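Local coordinates for uncharacterized protein (Legionella longbeachae NSW150, PDB 4JZA), which probably removes the 3-phosphate from phosphatidylinositol 3-phosphate and so alters phosphoinositide lipids at the interface between pathogen and host, at residues L109-I113 / A125-L129; S616-P622 / D647-D653; A697-L701 / W805-F809. One frame throughout, in Å; residues are numbered along the deposited sequence.

Contact 1 of 3, residues L109-I113 / A125-L129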
loop_
_atom_site.group_PDB
_atom_site.type_symbol
_atom_site.label_atom_id
_atom_site.label_comp_id
_atom_site.label_asym_id
_atom_site.label_seq_id
_atom_site.Cartn_x
_atom_site.Cartn_y
_atom_site.Cartn_z
ATOM N N LEU A 109 8.217 11.627 -9.355
ATOM C CA LEU A 109 7.947 10.283 -9.863
ATOM C C LEU A 109 6.517 10.119 -10.271
ATOM O O LEU A 109 6.235 9.494 -11.295
ATOM C CB LEU A 109 8.246 9.197 -8.843
ATOM C CG LEU A 109 9.670 9.101 -8.291
ATOM C CD1 LEU A 109 9.786 7.801 -7.538
ATOM C CD2 LEU A 109 10.769 9.141 -9.308
ATOM N N ILE A 110 5.617 10.639 -9.449
ATOM C CA ILE A 110 4.181 10.488 -9.684
ATOM C C ILE A 110 3.826 11.119 -11.028
ATOM O O ILE A 110 3.008 10.608 -11.791
ATOM C CB ILE A 110 3.428 11.149 -8.507
ATOM C CG1 ILE A 110 3.549 10.265 -7.303
ATOM C CG2 ILE A 110 1.943 11.373 -8.759
ATOM C CD1 ILE A 110 3.502 11.102 -6.054
ATOM N N GLU A 111 4.465 12.245 -11.309
ATOM C CA GLU A 111 4.112 13.038 -12.457
ATOM C C GLU A 111 4.657 12.313 -13.717
ATOM O O GLU A 111 3.965 12.171 -14.727
ATOM C CB GLU A 111 4.573 14.497 -12.212
ATOM C CG GLU A 111 5.419 15.161 -13.265
ATOM C CD GLU A 111 5.864 16.604 -12.927
ATOM O OE1 GLU A 111 6.850 16.786 -12.122
ATOM O OE2 GLU A 111 5.258 17.542 -13.562
ATOM N N LEU A 112 5.891 11.827 -13.624
ATOM C CA LEU A 112 6.482 11.008 -14.663
ATOM C C LEU A 112 5.645 9.767 -14.957
ATOM O O LEU A 112 5.470 9.388 -16.102
ATOM C CB LEU A 112 7.881 10.605 -14.246
ATOM C CG LEU A 112 8.566 9.716 -15.231
ATOM C CD1 LEU A 112 8.589 10.476 -16.540
ATOM C CD2 LEU A 112 9.964 9.431 -14.817
ATOM N N ILE A 113 5.110 9.145 -13.915
ATOM C CA ILE A 113 4.185 8.028 -14.071
ATOM C C ILE A 113 2.878 8.448 -14.734
ATOM O O ILE A 113 2.425 7.810 -15.661
ATOM C CB ILE A 113 3.919 7.352 -12.729
ATOM C CG1 ILE A 113 5.197 6.660 -12.255
ATOM C CG2 ILE A 113 2.783 6.341 -12.822
ATOM C CD1 ILE A 113 5.177 6.329 -10.782
ATOM N N ALA A 125 -1.737 7.396 -10.648
ATOM C CA ALA A 125 -0.302 7.346 -10.664
ATOM C C ALA A 125 0.240 7.117 -9.271
ATOM O O ALA A 125 1.266 6.474 -9.095
ATOM C CB ALA A 125 0.272 8.611 -11.237
ATOM N N VAL A 126 -0.453 7.654 -8.284
ATOM C CA VAL A 126 -0.049 7.492 -6.913
ATOM C C VAL A 126 -0.179 6.029 -6.559
ATOM O O VAL A 126 0.749 5.434 -6.032
ATOM C CB VAL A 126 -0.883 8.416 -6.015
ATOM C CG1 VAL A 126 -0.881 7.944 -4.570
ATOM C CG2 VAL A 126 -0.353 9.853 -6.139
ATOM N N GLU A 127 -1.321 5.436 -6.894
ATOM C CA GLU A 127 -1.591 4.059 -6.537
ATOM C C GLU A 127 -0.667 3.108 -7.252
ATOM O O GLU A 127 -0.298 2.068 -6.713
ATOM C CB GLU A 127 -3.035 3.720 -6.810
ATOM C CG GLU A 127 -3.957 4.518 -5.900
ATOM C CD GLU A 127 -5.414 4.610 -6.383
ATOM O OE1 GLU A 127 -5.742 4.099 -7.484
ATOM O OE2 GLU A 127 -6.234 5.218 -5.638
ATOM N N LEU A 128 -0.288 3.432 -8.472
ATOM C CA LEU A 128 0.687 2.585 -9.187
ATOM C C LEU A 128 2.044 2.484 -8.466
ATOM O O LEU A 128 2.537 1.366 -8.222
ATOM C CB LEU A 128 0.930 3.081 -10.598
ATOM C CG LEU A 128 -0.158 2.788 -11.597
ATOM C CD1 LEU A 128 0.160 3.497 -12.906
ATOM C CD2 LEU A 128 -0.321 1.308 -11.853
ATOM N N LEU A 129 2.616 3.636 -8.101
ATOM C CA LEU A 129 3.852 3.658 -7.282
ATOM C C LEU A 129 3.728 2.943 -5.896
ATOM O O LEU A 129 4.568 2.137 -5.495
ATOM C CB LEU A 129 4.273 5.102 -7.047
ATOM C CG LEU A 129 5.654 5.313 -6.419
ATOM C CD1 LEU A 129 6.737 4.632 -7.200
ATOM C CD2 LEU A 129 5.986 6.787 -6.240
#
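Ile113 and Ala125 meet at the centre of this helix pair, the branch methyl CG2 of Ile113 lying 3.7 Å from Ala125 CB. The two arms of Ile113 divide the work. A chi1 of -68° sets CG1 beside the backbone N and turns CG2 anti to it, so that CG2 also reaches Leu128 CD1, whereas CD1 at the tip of the CG1 arm comes within 4.0 Å of Leu129 CB and crosses that side chain at about a right angle. One turn earlier, Ile110 turns its own CG2 to Val126 CG2 at 3.8 Å, and its carbonyl O sits 3.4 Å from Ala125 CB. Alanine's small side chain lets the backbones come near: the CA atoms of Ile110 and Ala125 are 5.6 Å apart. Leu109 closes the row, its CD1 touching Leu129 CD2 at 4.1 Å. No hydrogen bond links the segments; apart from the Ile110 carbonyl O on Ala125 CB, the contacts are between apolar side chains.

Farther out, helix 41-62 backs the pair, with Leu59 against both Ile113 and Leu128 and Ala55 against Leu129. Val81 of helix 74-87 lies on Leu109, and Phe660 and Lys657 touch Ile110 and Val126. The axes of the two short segments approach to 8.9 Å, at 109°, a steep crossing of consecutive helices within the buried helical part of this alpha/beta phosphatase.

Contact 2 of 3, residues S616-P622 / D647-D653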
loop_
_atom_site.group_PDB
_atom_site.type_symbol
_atom_site.label_atom_id
_atom_site.label_comp_id
_atom_site.label_asym_id
_atom_site.label_seq_id
_atom_site.Cartn_x
_atom_site.Cartn_y
_atom_site.Cartn_z
ATOM N N SER A 616 9.709 4.582 6.730
ATOM C CA SER A 616 8.459 4.849 7.408
ATOM C C SER A 616 8.564 4.397 8.843
ATOM O O SER A 616 7.604 3.930 9.432
ATOM C CB SER A 616 7.308 4.154 6.714
ATOM O OG SER A 616 6.985 4.830 5.529
ATOM N N GLU A 617 9.757 4.518 9.394
ATOM C CA GLU A 617 10.021 4.004 10.710
ATOM C C GLU A 617 9.551 4.989 11.744
ATOM O O GLU A 617 10.265 5.893 12.129
ATOM C CB GLU A 617 11.516 3.780 10.876
ATOM C CG GLU A 617 12.058 2.631 10.052
ATOM C CD GLU A 617 12.585 3.067 8.708
ATOM O OE1 GLU A 617 13.058 4.202 8.602
ATOM O OE2 GLU A 617 12.536 2.274 7.759
ATOM N N GLY A 618 8.326 4.776 12.199
ATOM C CA GLY A 618 7.741 5.538 13.309
ATOM C C GLY A 618 6.515 4.796 13.794
ATOM O O GLY A 618 6.295 3.694 13.342
ATOM N N ILE A 619 5.736 5.410 14.686
ATOM C CA ILE A 619 4.521 4.870 15.228
ATOM C C ILE A 619 3.402 5.892 15.063
ATOM O O ILE A 619 3.565 7.069 15.282
ATOM C CB ILE A 619 4.694 4.587 16.734
ATOM C CG1 ILE A 619 5.798 3.544 16.990
ATOM C CG2 ILE A 619 3.381 4.131 17.397
ATOM C CD1 ILE A 619 5.561 2.245 16.270
ATOM N N LYS A 620 2.226 5.420 14.757
ATOM C CA LYS A 620 1.087 6.272 14.581
ATOM C C LYS A 620 0.630 6.870 15.886
ATOM O O LYS A 620 0.466 6.156 16.872
ATOM C CB LYS A 620 -0.043 5.450 13.988
ATOM C CG LYS A 620 -0.876 6.182 12.966
ATOM C CD LYS A 620 -0.103 6.452 11.671
ATOM C CE LYS A 620 -0.838 7.500 10.835
ATOM N NZ LYS A 620 -1.031 8.848 11.459
ATOM N N THR A 621 0.472 8.191 15.895
ATOM C CA THR A 621 -0.297 8.894 16.912
ATOM C C THR A 621 0.088 8.499 18.352
ATOM O O THR A 621 -0.745 8.184 19.153
ATOM C CB THR A 621 -1.786 8.680 16.509
ATOM O OG1 THR A 621 -2.212 9.773 15.717
ATOM C CG2 THR A 621 -2.646 8.694 17.552
ATOM N N PRO A 622 1.385 8.519 18.700
ATOM C CA PRO A 622 1.759 8.052 20.031
ATOM C C PRO A 622 1.133 8.831 21.181
ATOM O O PRO A 622 0.805 8.247 22.210
ATOM C CB PRO A 622 3.283 8.253 20.063
ATOM C CG PRO A 622 3.705 8.350 18.642
ATOM C CD PRO A 622 2.562 9.005 17.958
ATOM N N ASP A 647 7.513 10.909 15.120
ATOM C CA ASP A 647 7.213 9.491 14.971
ATOM C C ASP A 647 5.965 9.289 14.118
ATOM O O ASP A 647 5.957 8.435 13.250
ATOM C CB ASP A 647 7.078 8.788 16.334
ATOM C CG ASP A 647 8.447 8.611 17.031
ATOM O OD1 ASP A 647 9.410 8.906 16.314
ATOM O OD2 ASP A 647 8.570 8.245 18.243
ATOM N N ASP A 648 4.942 10.114 14.317
ATOM C CA ASP A 648 3.694 9.969 13.594
ATOM C C ASP A 648 3.850 10.396 12.144
ATOM O O ASP A 648 3.263 9.804 11.249
ATOM C CB ASP A 648 2.621 10.756 14.325
ATOM C CG ASP A 648 1.287 10.762 13.623
ATOM O OD1 ASP A 648 0.477 9.843 13.786
ATOM O OD2 ASP A 648 1.024 11.765 12.953
ATOM N N ARG A 649 4.679 11.395 11.906
ATOM C CA ARG A 649 5.003 11.838 10.556
ATOM C C ARG A 649 5.696 10.706 9.814
ATOM O O ARG A 649 5.372 10.410 8.633
ATOM C CB ARG A 649 5.916 13.097 10.637
ATOM C CG ARG A 649 6.358 13.840 9.352
ATOM C CD ARG A 649 5.199 14.332 8.523
ATOM N NE ARG A 649 4.743 13.270 7.645
ATOM C CZ ARG A 649 3.784 13.355 6.732
ATOM N NH1 ARG A 649 3.132 14.490 6.515
ATOM N NH2 ARG A 649 3.492 12.272 6.028
ATOM N N ALA A 650 6.654 10.058 10.472
ATOM C CA ALA A 650 7.417 9.020 9.762
ATOM C C ALA A 650 6.513 7.798 9.488
ATOM O O ALA A 650 6.622 7.188 8.454
ATOM C CB ALA A 650 8.666 8.636 10.504
ATOM N N ALA A 651 5.553 7.515 10.364
ATOM C CA ALA A 651 4.607 6.439 10.119
ATOM C C ALA A 651 3.719 6.787 8.945
ATOM O O ALA A 651 3.463 5.958 8.084
ATOM C CB ALA A 651 3.748 6.229 11.339
ATOM N N THR A 652 3.223 8.016 8.917
ATOM C CA THR A 652 2.235 8.398 7.928
ATOM C C THR A 652 2.769 8.292 6.485
ATOM O O THR A 652 1.970 8.081 5.553
ATOM C CB THR A 652 1.732 9.807 8.224
ATOM O OG1 THR A 652 1.013 9.801 9.458
ATOM C CG2 THR A 652 0.826 10.265 7.136
ATOM N N ASP A 653 4.099 8.425 6.352
ATOM C CA ASP A 653 4.851 8.307 5.091
ATOM C C ASP A 653 4.810 6.925 4.432
ATOM O O ASP A 653 5.434 6.738 3.395
ATOM C CB ASP A 653 6.363 8.599 5.300
ATOM C CG ASP A 653 6.704 10.110 5.509
ATOM O OD1 ASP A 653 5.820 11.013 5.342
ATOM O OD2 ASP A 653 7.901 10.371 5.857
#
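Gly618 and Asp647 bring the backbones within 4.3 Å, CA to CA, where an irregular chain, 616-622, runs along the last turns of helix 643-652. This is a loop packed on a helix end, and it leads straight into helix 622-625, with Thr621 at the N-cap position. Gly618 lies against the helix, its CA making a CA-H...O contact with Asp647 O at 3.4 Å. Ser616 CA makes a similar contact with Ala650 O, and Ile619 O takes one from Asp648 CA. The methyl groups of Ala650 and Ala651 also meet the loop: Ala650 CB lies against Glu617 O, and Ala651 CB 3.9 Å from Lys620 CD.

The hydrogen bonds across the contact gather at the Lys620 end. The lysine starts away from the helix, but bends at chi2 (69°) and chi4 (61°) bring NZ back to it, where it forms a salt bridge with Asp648 and a hydrogen bond with Thr652 OG1 at 3.0 Å. Thr652 OG1 in turn donates to Asp648 O, across the carbonyl plane from its own backbone N. Asp433 is a second acidic partner of Lys620 NZ, while Asp647 turns to Arg603 and Glu617 to Arg47. Asp648 OD1 takes two firm bonds, with a weak third from Thr621 OG1: Lys620 NZ meets it at 2.9 Å from above the carboxylate plane, and Thr621 N at 2.7 Å on its anti side, 21° out of that plane.

Contact 3 of 3, residues A697-L701 / W805-F809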
loop_
_atom_site.group_PDB
_atom_site.type_symbol
_atom_site.label_atom_id
_atom_site.label_comp_id
_atom_site.label_asym_id
_atom_site.label_seq_id
_atom_site.Cartn_x
_atom_site.Cartn_y
_atom_site.Cartn_z
ATOM N N ALA A 697 20.722 24.357 -37.420
ATOM C CA ALA A 697 19.801 24.449 -38.566
ATOM C C ALA A 697 18.679 25.453 -38.323
ATOM O O ALA A 697 18.424 26.289 -39.143
ATOM C CB ALA A 697 19.215 23.076 -38.916
ATOM N N LEU A 698 18.047 25.397 -37.177
ATOM C CA LEU A 698 17.019 26.377 -36.847
ATOM C C LEU A 698 17.507 27.821 -36.726
ATOM O O LEU A 698 16.795 28.759 -37.147
ATOM C CB LEU A 698 16.298 25.965 -35.593
ATOM C CG LEU A 698 15.010 26.701 -35.279
ATOM C CD1 LEU A 698 13.990 26.714 -36.408
ATOM C CD2 LEU A 698 14.423 26.069 -34.010
ATOM N N HIS A 699 18.719 27.995 -36.193
ATOM C CA HIS A 699 19.294 29.311 -36.023
ATOM C C HIS A 699 19.352 29.957 -37.379
ATOM O O HIS A 699 18.960 31.102 -37.529
ATOM C CB HIS A 699 20.673 29.252 -35.366
ATOM C CG HIS A 699 21.199 30.583 -34.941
ATOM N ND1 HIS A 699 21.999 31.361 -35.757
ATOM C CD2 HIS A 699 21.042 31.280 -33.796
ATOM C CE1 HIS A 699 22.313 32.479 -35.130
ATOM N NE2 HIS A 699 21.742 32.456 -33.941
ATOM N N SER A 700 19.838 29.258 -38.392
ATOM C CA SER A 700 19.963 29.907 -39.704
ATOM C C SER A 700 18.616 30.193 -40.275
ATOM O O SER A 700 18.354 31.312 -40.714
ATOM C CB SER A 700 20.720 29.061 -40.696
ATOM O OG SER A 700 21.708 28.332 -40.037
ATOM N N LEU A 701 17.753 29.182 -40.258
ATOM C CA LEU A 701 16.421 29.321 -40.864
ATOM C C LEU A 701 15.553 30.450 -40.234
ATOM O O LEU A 701 14.973 31.279 -40.941
ATOM C CB LEU A 701 15.680 27.979 -40.798
ATOM C CG LEU A 701 14.243 27.970 -41.321
ATOM C CD1 LEU A 701 14.229 28.472 -42.734
ATOM C CD2 LEU A 701 13.627 26.607 -41.305
ATOM N N TRP A 805 15.054 21.866 -43.200
ATOM C CA TRP A 805 15.301 23.263 -42.833
ATOM C C TRP A 805 16.469 23.834 -43.594
ATOM O O TRP A 805 16.440 24.990 -43.960
ATOM C CB TRP A 805 15.546 23.434 -41.336
ATOM C CG TRP A 805 14.345 23.131 -40.477
ATOM C CD1 TRP A 805 13.055 23.035 -40.869
ATOM C CD2 TRP A 805 14.358 22.896 -39.078
ATOM N NE1 TRP A 805 12.255 22.735 -39.799
ATOM C CE2 TRP A 805 13.040 22.651 -38.681
ATOM C CE3 TRP A 805 15.357 22.887 -38.122
ATOM C CZ2 TRP A 805 12.701 22.391 -37.371
ATOM C CZ3 TRP A 805 15.006 22.642 -36.826
ATOM C CH2 TRP A 805 13.683 22.397 -36.465
ATOM N N THR A 806 17.496 23.031 -43.836
ATOM C CA THR A 806 18.649 23.533 -44.548
ATOM C C THR A 806 18.243 23.948 -45.959
ATOM O O THR A 806 18.667 24.976 -46.427
ATOM C CB THR A 806 19.792 22.518 -44.519
ATOM O OG1 THR A 806 20.250 22.360 -43.159
ATOM C CG2 THR A 806 20.920 22.997 -45.334
ATOM N N LYS A 807 17.394 23.170 -46.611
ATOM C CA LYS A 807 16.914 23.522 -47.939
ATOM C C LYS A 807 16.136 24.847 -47.977
ATOM O O LYS A 807 16.441 25.758 -48.772
ATOM C CB LYS A 807 16.013 22.438 -48.456
ATOM C CG LYS A 807 16.473 21.886 -49.779
ATOM C CD LYS A 807 16.809 20.391 -49.617
ATOM C CE LYS A 807 17.207 19.724 -50.935
ATOM N NZ LYS A 807 16.471 18.439 -51.131
ATOM N N LEU A 808 15.137 24.967 -47.109
ATOM C CA LEU A 808 14.438 26.238 -46.930
ATOM C C LEU A 808 15.388 27.396 -46.722
ATOM O O LEU A 808 15.187 28.420 -47.303
ATOM C CB LEU A 808 13.459 26.168 -45.772
ATOM C CG LEU A 808 12.275 25.222 -46.048
ATOM C CD1 LEU A 808 11.529 24.857 -44.760
ATOM C CD2 LEU A 808 11.328 25.800 -47.083
ATOM N N PHE A 809 16.429 27.228 -45.918
ATOM C CA PHE A 809 17.443 28.283 -45.682
ATOM C C PHE A 809 18.221 28.647 -46.948
ATOM O O PHE A 809 18.308 29.818 -47.318
ATOM C CB PHE A 809 18.406 27.872 -44.548
ATOM C CG PHE A 809 19.593 28.783 -44.402
ATOM C CD1 PHE A 809 19.438 30.121 -43.995
ATOM C CD2 PHE A 809 20.868 28.319 -44.677
ATOM C CE1 PHE A 809 20.538 30.979 -43.884
ATOM C CE2 PHE A 809 21.951 29.166 -44.577
ATOM C CZ PHE A 809 21.785 30.498 -44.175
#
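Leu701 and Trp805 form the tight side of this contact, the methyl CD2 of Leu701 sitting 3.6 Å from Trp805 CD1 and equally near CG. The two side chains cross at about a right angle. Leu701 starts out along the interface, but with CG anti to the backbone N (chi1 177°) its forked end comes in, and the other methyl, CD1, rests 3.9 Å from Leu808 CB. The indole is held from further directions. Leu698 CD1 lies over one face of the six-membered ring, 4.3 Å from its centroid and displaced toward the rim, in a CH-pi contact. Ala697 CB comes up to the edge in the ring plane, 3.9 Å from CE3, while Leu698 CB approaches CZ3.

Both segments lie in the C-terminal domain of the phosphoinositide phosphatase family; at this point their axes run in roughly the same direction, 9.0 Å apart at 24°. Helix 772-782 completes the apolar side: Val777 touches Leu698 and Leu701, Leu781 packs on Trp805, and Ser776 O receives a weak hydrogen bond from Trp805 NE1.

The opposite flank is more open. Ser700 places CB over the centre of the Phe809 ring, 3.6 Å from the centroid and 9° off the normal, a second CH-pi contact. Its hydroxyl turns back to Asp696 O in its own helix. Phe809 is only partly covered, with Glu704 touching it from a loop. Thr806 is likewise peripheral, meeting Ala697 CB through OG1 at a loose 4.4 Å and hydrogen-bonding to Val802 O.

From the N terminus, contact 1 comes first and closes a short loop, with only 11 residues between its segments on helices 95-116 and 122-140. Contact 2 closes a loop of 24 residues, mostly helical, far later in the chain, and contact 3 spans 103. The three follow in series, so none nests in or crosses another. Contacts 1 and 2 lie fairly near each other, centres about 22 Å and nearest atoms about 10 Å apart, without touching: Asp653 of contact 2 touches Leu102 on helix 95-116, which carries half of contact 1. Helix 676-702 then leads outward; Leu681 on it meets Leu112, while 697-701 belongs to contact 3, centred about 53 Å from the chain centre.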